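Local coordinates for protein beta-L-arabinobiosidase (Bacteroides thetaiotaomicron, PDB 5MQR) that acts as a gut bacterial glycosidase in plant pectin breakdown, probably as a beta-L-arabinobiosidase and perhaps also as a sialidase, at residues A709-W721 against Y1016-G1028. Sequence-based numbering, arbitrary orientation.
Sequences ACAIGHHIYESRW and YNHSTFNDLMITG
Ile1026 lies over one face of the Trp721 indole, its CG2 3.5 Å from the centre of the six-membered ring in a CH-pi contact, while Arg720 CG backs the opposite face. At the indole edge Trp721 NE1 points in the ring plane to Asp1023 OD1 (2.9 Å), meeting the anti lone pair of that oxygen in a nearly straight bond. The Arg720 guanidinium, between Tyr717 CD2 on one face and Trp721 CZ2 on the other, brings NH2 edge-on to the syn side of Asp1023 OD1, a 2.8 Å salt bridge; its NH1 goes to Ala760 O. Ser1019 CA sits over a face of the His714 ring. His715, by contrast, works through its edge: NE2 donates to Asn1017 O at 2.9 Å, coming from above the carbonyl plane.

Glu718 accepts the backbone N-H groups at the start of helix 1022-1028. With CG anti to the backbone N (chi1 -167°) and a bend at chi2, its carboxylate takes Phe1021 N (3.0 Å) and Asp1023 N on OE1 from opposite faces, and Asn1022 N on OE2 (2.9 Å). With the indole cut back to an alanine, Ile1026 would probably lose its cover and Asp1023 OD1 would keep just Arg720 of these two donors.

In this buried seam within the helical glycosidase domain, both acids are thus matched by donors: the salt bridge to Arg720 should offset the charge of Asp1023, and the N-terminal end of a helix would be expected to stabilise negative charge on Glu718.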
loop_
_atom_site.group_PDB
_atom_site.type_symbol
_atom_site.label_atom_id
_atom_site.label_comp_id
_atom_site.label_asym_id
_atom_site.label_seq_id
_atom_site.Cartn_x
_atom_site.Cartn_y
_atom_site.Cartn_z
ATOM N N ALA A 709 -25.123 -21.195 -28.067
ATOM C CA ALA A 709 -24.363 -22.019 -27.115
ATOM C C ALA A 709 -22.862 -22.111 -27.336
ATOM O O ALA A 709 -22.141 -22.638 -26.494
ATOM C CB ALA A 709 -24.918 -23.426 -27.105
ATOM N N CYS A 710 -22.417 -21.661 -28.490
ATOM C CA CYS A 710 -21.043 -21.868 -28.946
ATOM C C CYS A 710 -19.980 -21.503 -27.913
ATOM O O CYS A 710 -19.085 -22.313 -27.645
ATOM C CB CYS A 710 -20.814 -21.063 -30.236
ATOM S SG CYS A 710 -19.126 -21.178 -30.823
ATOM N N ALA A 711 -20.110 -20.307 -27.329
ATOM C CA ALA A 711 -19.100 -19.737 -26.411
ATOM C C ALA A 711 -19.473 -19.736 -24.908
ATOM O O ALA A 711 -18.886 -18.979 -24.120
ATOM C CB ALA A 711 -18.753 -18.316 -26.861
ATOM N N ILE A 712 -20.404 -20.592 -24.493
ATOM C CA ILE A 712 -20.810 -20.644 -23.074
ATOM C C ILE A 712 -19.612 -20.841 -22.141
ATOM O O ILE A 712 -19.540 -20.210 -21.087
ATOM C CB ILE A 712 -21.871 -21.732 -22.789
ATOM C CG1 ILE A 712 -23.178 -21.423 -23.551
ATOM C CG2 ILE A 712 -22.153 -21.782 -21.292
ATOM C CD1 ILE A 712 -24.190 -22.537 -23.524
ATOM N N GLY A 713 -18.692 -21.732 -22.520
ATOM C CA GLY A 713 -17.478 -21.984 -21.730
ATOM C C GLY A 713 -16.672 -20.711 -21.438
ATOM O O GLY A 713 -16.332 -20.447 -20.290
ATOM N N HIS A 714 -16.422 -19.916 -22.487
ATOM C CA HIS A 714 -15.830 -18.589 -22.361
ATOM C C HIS A 714 -16.684 -17.668 -21.484
ATOM O O HIS A 714 -16.130 -16.959 -20.642
ATOM C CB HIS A 714 -15.654 -17.907 -23.731
ATOM C CG HIS A 714 -14.582 -18.500 -24.598
ATOM N ND1 HIS A 714 -13.338 -18.858 -24.125
ATOM C CD2 HIS A 714 -14.552 -18.732 -25.931
ATOM C CE1 HIS A 714 -12.593 -19.298 -25.123
ATOM N NE2 HIS A 714 -13.308 -19.241 -26.232
ATOM N N HIS A 715 -18.010 -17.654 -21.698
ATOM C CA HIS A 715 -18.916 -16.808 -20.892
ATOM C C HIS A 715 -18.761 -17.067 -19.398
ATOM O O HIS A 715 -18.715 -16.133 -18.602
ATOM C CB HIS A 715 -20.392 -16.966 -21.285
ATOM C CG HIS A 715 -20.683 -16.559 -22.695
ATOM N ND1 HIS A 715 -21.826 -16.942 -23.359
ATOM C CD2 HIS A 715 -19.951 -15.838 -23.586
ATOM C CE1 HIS A 715 -21.797 -16.453 -24.590
ATOM N NE2 HIS A 715 -20.671 -15.774 -24.750
ATOM N N ILE A 716 -18.659 -18.337 -19.031
ATOM C CA ILE A 716 -18.543 -18.713 -17.629
ATOM C C ILE A 716 -17.157 -18.378 -17.099
ATOM O O ILE A 716 -17.031 -17.866 -15.985
ATOM C CB ILE A 716 -18.882 -20.196 -17.412
ATOM C CG1 ILE A 716 -20.348 -20.435 -17.777
ATOM C CG2 ILE A 716 -18.618 -20.605 -15.973
ATOM C CD1 ILE A 716 -20.713 -21.884 -17.986
ATOM N N TYR A 717 -16.124 -18.687 -17.876
ATOM C CA TYR A 717 -14.739 -18.399 -17.447
ATOM C C TYR A 717 -14.519 -16.892 -17.228
ATOM O O TYR A 717 -13.814 -16.496 -16.296
ATOM C CB TYR A 717 -13.699 -18.963 -18.417
ATOM C CG TYR A 717 -13.156 -20.363 -18.089
ATOM C CD1 TYR A 717 -13.889 -21.516 -18.345
ATOM C CD2 TYR A 717 -11.861 -20.524 -17.566
ATOM C CE1 TYR A 717 -13.365 -22.770 -18.069
ATOM C CE2 TYR A 717 -11.338 -21.763 -17.296
ATOM C CZ TYR A 717 -12.091 -22.892 -17.533
ATOM O OH TYR A 717 -11.536 -24.124 -17.219
ATOM N N GLU A 718 -15.128 -16.056 -18.067
ATOM C CA GLU A 718 -15.029 -14.617 -17.900
ATOM C C GLU A 718 -15.914 -14.121 -16.772
ATOM O O GLU A 718 -15.465 -13.330 -15.939
ATOM C CB GLU A 718 -15.402 -13.873 -19.171
ATOM C CG GLU A 718 -15.017 -12.385 -19.183
ATOM C CD GLU A 718 -13.594 -12.132 -19.675
ATOM O OE1 GLU A 718 -12.756 -13.064 -19.604
ATOM O OE2 GLU A 718 -13.315 -11.002 -20.152
ATOM N N SER A 719 -17.162 -14.563 -16.757
ATOM C CA SER A 719 -18.151 -14.021 -15.842
ATOM C C SER A 719 -17.999 -14.506 -14.411
ATOM O O SER A 719 -18.629 -13.955 -13.512
ATOM C CB SER A 719 -19.558 -14.317 -16.335
ATOM O OG SER A 719 -19.740 -13.795 -17.648
ATOM N N ARG A 720 -17.173 -15.529 -14.182
ATOM C CA ARG A 720 -17.017 -16.077 -12.831
ATOM C C ARG A 720 -16.401 -15.068 -11.860
ATOM O O ARG A 720 -16.513 -15.258 -10.655
ATOM C CB ARG A 720 -16.225 -17.386 -12.838
ATOM C CG ARG A 720 -14.750 -17.234 -13.199
ATOM C CD ARG A 720 -14.081 -18.591 -13.350
ATOM N NE ARG A 720 -12.758 -18.473 -13.976
ATOM C CZ ARG A 720 -11.749 -19.338 -13.818
ATOM N NH1 ARG A 720 -11.873 -20.386 -13.013
ATOM N NH2 ARG A 720 -10.587 -19.130 -14.447
ATOM N N TRP A 721 -15.780 -14.003 -12.389
ATOM C CA TRP A 721 -15.141 -12.953 -11.588
ATOM C C TRP A 721 -16.060 -11.835 -11.133
ATOM O O TRP A 721 -15.656 -11.001 -10.318
ATOM C CB TRP A 721 -13.927 -12.368 -12.338
ATOM C CG TRP A 721 -12.939 -13.419 -12.659
ATOM C CD1 TRP A 721 -12.749 -14.011 -13.872
ATOM C CD2 TRP A 721 -12.044 -14.073 -11.750
ATOM N NE1 TRP A 721 -11.774 -14.963 -13.784
ATOM C CE2 TRP A 721 -11.331 -15.032 -12.489
ATOM C CE3 TRP A 721 -11.773 -13.939 -10.380
ATOM C CZ2 TRP A 721 -10.371 -15.855 -11.917
ATOM C CZ3 TRP A 721 -10.816 -14.758 -9.809
ATOM C CH2 TRP A 721 -10.117 -15.710 -10.586
ATOM N N TYR A 1016 -18.817 -8.084 -29.686
ATOM C CA TYR A 1016 -18.973 -9.527 -29.755
ATOM C C TYR A 1016 -18.482 -10.216 -28.467
ATOM O O TYR A 1016 -17.432 -9.896 -27.913
ATOM C CB TYR A 1016 -18.230 -10.057 -30.982
ATOM C CG TYR A 1016 -18.663 -11.404 -31.513
ATOM C CD1 TYR A 1016 -20.025 -11.706 -31.734
ATOM C CD2 TYR A 1016 -17.717 -12.370 -31.862
ATOM C CE1 TYR A 1016 -20.404 -12.929 -32.231
ATOM C CE2 TYR A 1016 -18.106 -13.577 -32.390
ATOM C CZ TYR A 1016 -19.452 -13.857 -32.554
ATOM O OH TYR A 1016 -19.844 -15.078 -33.058
ATOM N N ASN A 1017 -19.264 -11.171 -28.006
ATOM C CA ASN A 1017 -19.007 -11.868 -26.761
ATOM C C ASN A 1017 -18.831 -13.353 -27.044
ATOM O O ASN A 1017 -19.772 -14.136 -26.939
ATOM C CB ASN A 1017 -20.161 -11.621 -25.789
ATOM C CG ASN A 1017 -19.934 -12.288 -24.451
ATOM O OD1 ASN A 1017 -18.775 -12.502 -24.040
ATOM N ND2 ASN A 1017 -21.026 -12.665 -23.778
ATOM N N HIS A 1018 -17.597 -13.702 -27.382
ATOM C CA HIS A 1018 -17.259 -14.962 -28.005
ATOM C C HIS A 1018 -15.832 -15.348 -27.636
ATOM O O HIS A 1018 -15.153 -16.048 -28.370
ATOM C CB HIS A 1018 -17.379 -14.718 -29.515
ATOM C CG HIS A 1018 -17.377 -15.937 -30.366
ATOM N ND1 HIS A 1018 -16.427 -16.139 -31.342
ATOM C CD2 HIS A 1018 -18.255 -16.963 -30.477
ATOM C CE1 HIS A 1018 -16.695 -17.258 -31.993
ATOM N NE2 HIS A 1018 -17.793 -17.781 -31.485
ATOM N N SER A 1019 -15.393 -14.920 -26.464
ATOM C CA SER A 1019 -13.998 -15.037 -26.065
ATOM C C SER A 1019 -13.871 -14.604 -24.624
ATOM O O SER A 1019 -14.795 -14.022 -24.042
ATOM C CB SER A 1019 -13.091 -14.114 -26.914
ATOM O OG SER A 1019 -13.417 -12.734 -26.705
ATOM N N THR A 1020 -12.710 -14.893 -24.053
ATOM C CA THR A 1020 -12.326 -14.307 -22.768
ATOM C C THR A 1020 -11.229 -13.273 -23.020
ATOM O O THR A 1020 -10.590 -13.239 -24.085
ATOM C CB THR A 1020 -11.869 -15.371 -21.745
ATOM O OG1 THR A 1020 -10.671 -16.012 -22.178
ATOM C CG2 THR A 1020 -12.959 -16.429 -21.502
ATOM N N PHE A 1021 -11.066 -12.416 -22.023
ATOM C CA PHE A 1021 -9.974 -11.464 -21.942
ATOM C C PHE A 1021 -9.553 -11.242 -20.488
ATOM O O PHE A 1021 -8.407 -11.418 -20.130
ATOM C CB PHE A 1021 -10.304 -10.107 -22.603
ATOM C CG PHE A 1021 -9.176 -9.151 -22.496
ATOM C CD1 PHE A 1021 -8.065 -9.295 -23.311
ATOM C CD2 PHE A 1021 -9.157 -8.183 -21.507
ATOM C CE1 PHE A 1021 -6.965 -8.459 -23.192
ATOM C CE2 PHE A 1021 -8.057 -7.342 -21.380
ATOM C CZ PHE A 1021 -6.965 -7.487 -22.229
ATOM N N ASN A 1022 -10.482 -10.791 -19.673
ATOM C CA ASN A 1022 -10.190 -10.522 -18.305
ATOM C C ASN A 1022 -9.936 -11.777 -17.492
ATOM O O ASN A 1022 -9.236 -11.717 -16.466
ATOM C CB ASN A 1022 -11.281 -9.653 -17.724
ATOM C CG ASN A 1022 -11.155 -8.206 -18.171
ATOM O OD1 ASN A 1022 -10.044 -7.703 -18.380
ATOM N ND2 ASN A 1022 -12.278 -7.507 -18.254
ATOM N N ASP A 1023 -10.443 -12.921 -17.939
ATOM C CA ASP A 1023 -10.067 -14.157 -17.299
ATOM C C ASP A 1023 -8.593 -14.416 -17.492
ATOM O O ASP A 1023 -7.936 -14.965 -16.616
ATOM C CB ASP A 1023 -10.854 -15.345 -17.803
ATOM C CG ASP A 1023 -10.486 -16.611 -17.068
ATOM O OD1 ASP A 1023 -10.560 -16.629 -15.807
ATOM O OD2 ASP A 1023 -10.058 -17.559 -17.738
ATOM N N LEU A 1024 -8.089 -14.022 -18.654
ATOM C CA LEU A 1024 -6.664 -14.170 -18.998
ATOM C C LEU A 1024 -5.829 -13.180 -18.195
ATOM O O LEU A 1024 -4.743 -13.519 -17.729
ATOM C CB LEU A 1024 -6.414 -13.929 -20.490
ATOM C CG LEU A 1024 -7.328 -14.635 -21.493
ATOM C CD1 LEU A 1024 -7.009 -14.139 -22.895
ATOM C CD2 LEU A 1024 -7.183 -16.156 -21.408
HETATM N N MSE A 1025 -6.336 -11.958 -18.049
HETATM C CA MSE A 1025 -5.661 -10.939 -17.254
HETATM C C MSE A 1025 -5.497 -11.416 -15.818
HETATM O O MSE A 1025 -4.414 -11.355 -15.268
HETATM C CB MSE A 1025 -6.417 -9.615 -17.288
HETATM C CG MSE A 1025 -6.506 -8.959 -18.666
HETATM SE SE MSE A 1025 -4.774 -8.150 -19.123
HETATM C CE MSE A 1025 -5.030 -6.601 -17.924
ATOM N N ILE A 1026 -6.573 -11.939 -15.242
ATOM C CA ILE A 1026 -6.617 -12.335 -13.850
ATOM C C ILE A 1026 -5.849 -13.630 -13.569
ATOM O O ILE A 1026 -5.101 -13.713 -12.573
ATOM C CB ILE A 1026 -8.073 -12.458 -13.382
ATOM C CG1 ILE A 1026 -8.729 -11.074 -13.387
ATOM C CG2 ILE A 1026 -8.164 -13.062 -11.978
ATOM C CD1 ILE A 1026 -10.245 -11.096 -13.252
ATOM N N THR A 1027 -6.023 -14.639 -14.417
ATOM C CA THR A 1027 -5.438 -15.953 -14.139
ATOM C C THR A 1027 -4.090 -16.215 -14.790
ATOM O O THR A 1027 -3.399 -17.141 -14.367
ATOM C CB THR A 1027 -6.376 -17.131 -14.518
ATOM O OG1 THR A 1027 -6.606 -17.134 -15.928
ATOM C CG2 THR A 1027 -7.678 -17.036 -13.786
ATOM N N GLY A 1028 -3.726 -15.454 -15.823
ATOM C CA GLY A 1028 -2.496 -15.707 -16.558
ATOM C C GLY A 1028 -1.480 -14.620 -16.292
ATOM O O GLY A 1028 -0.422 -14.871 -15.693
#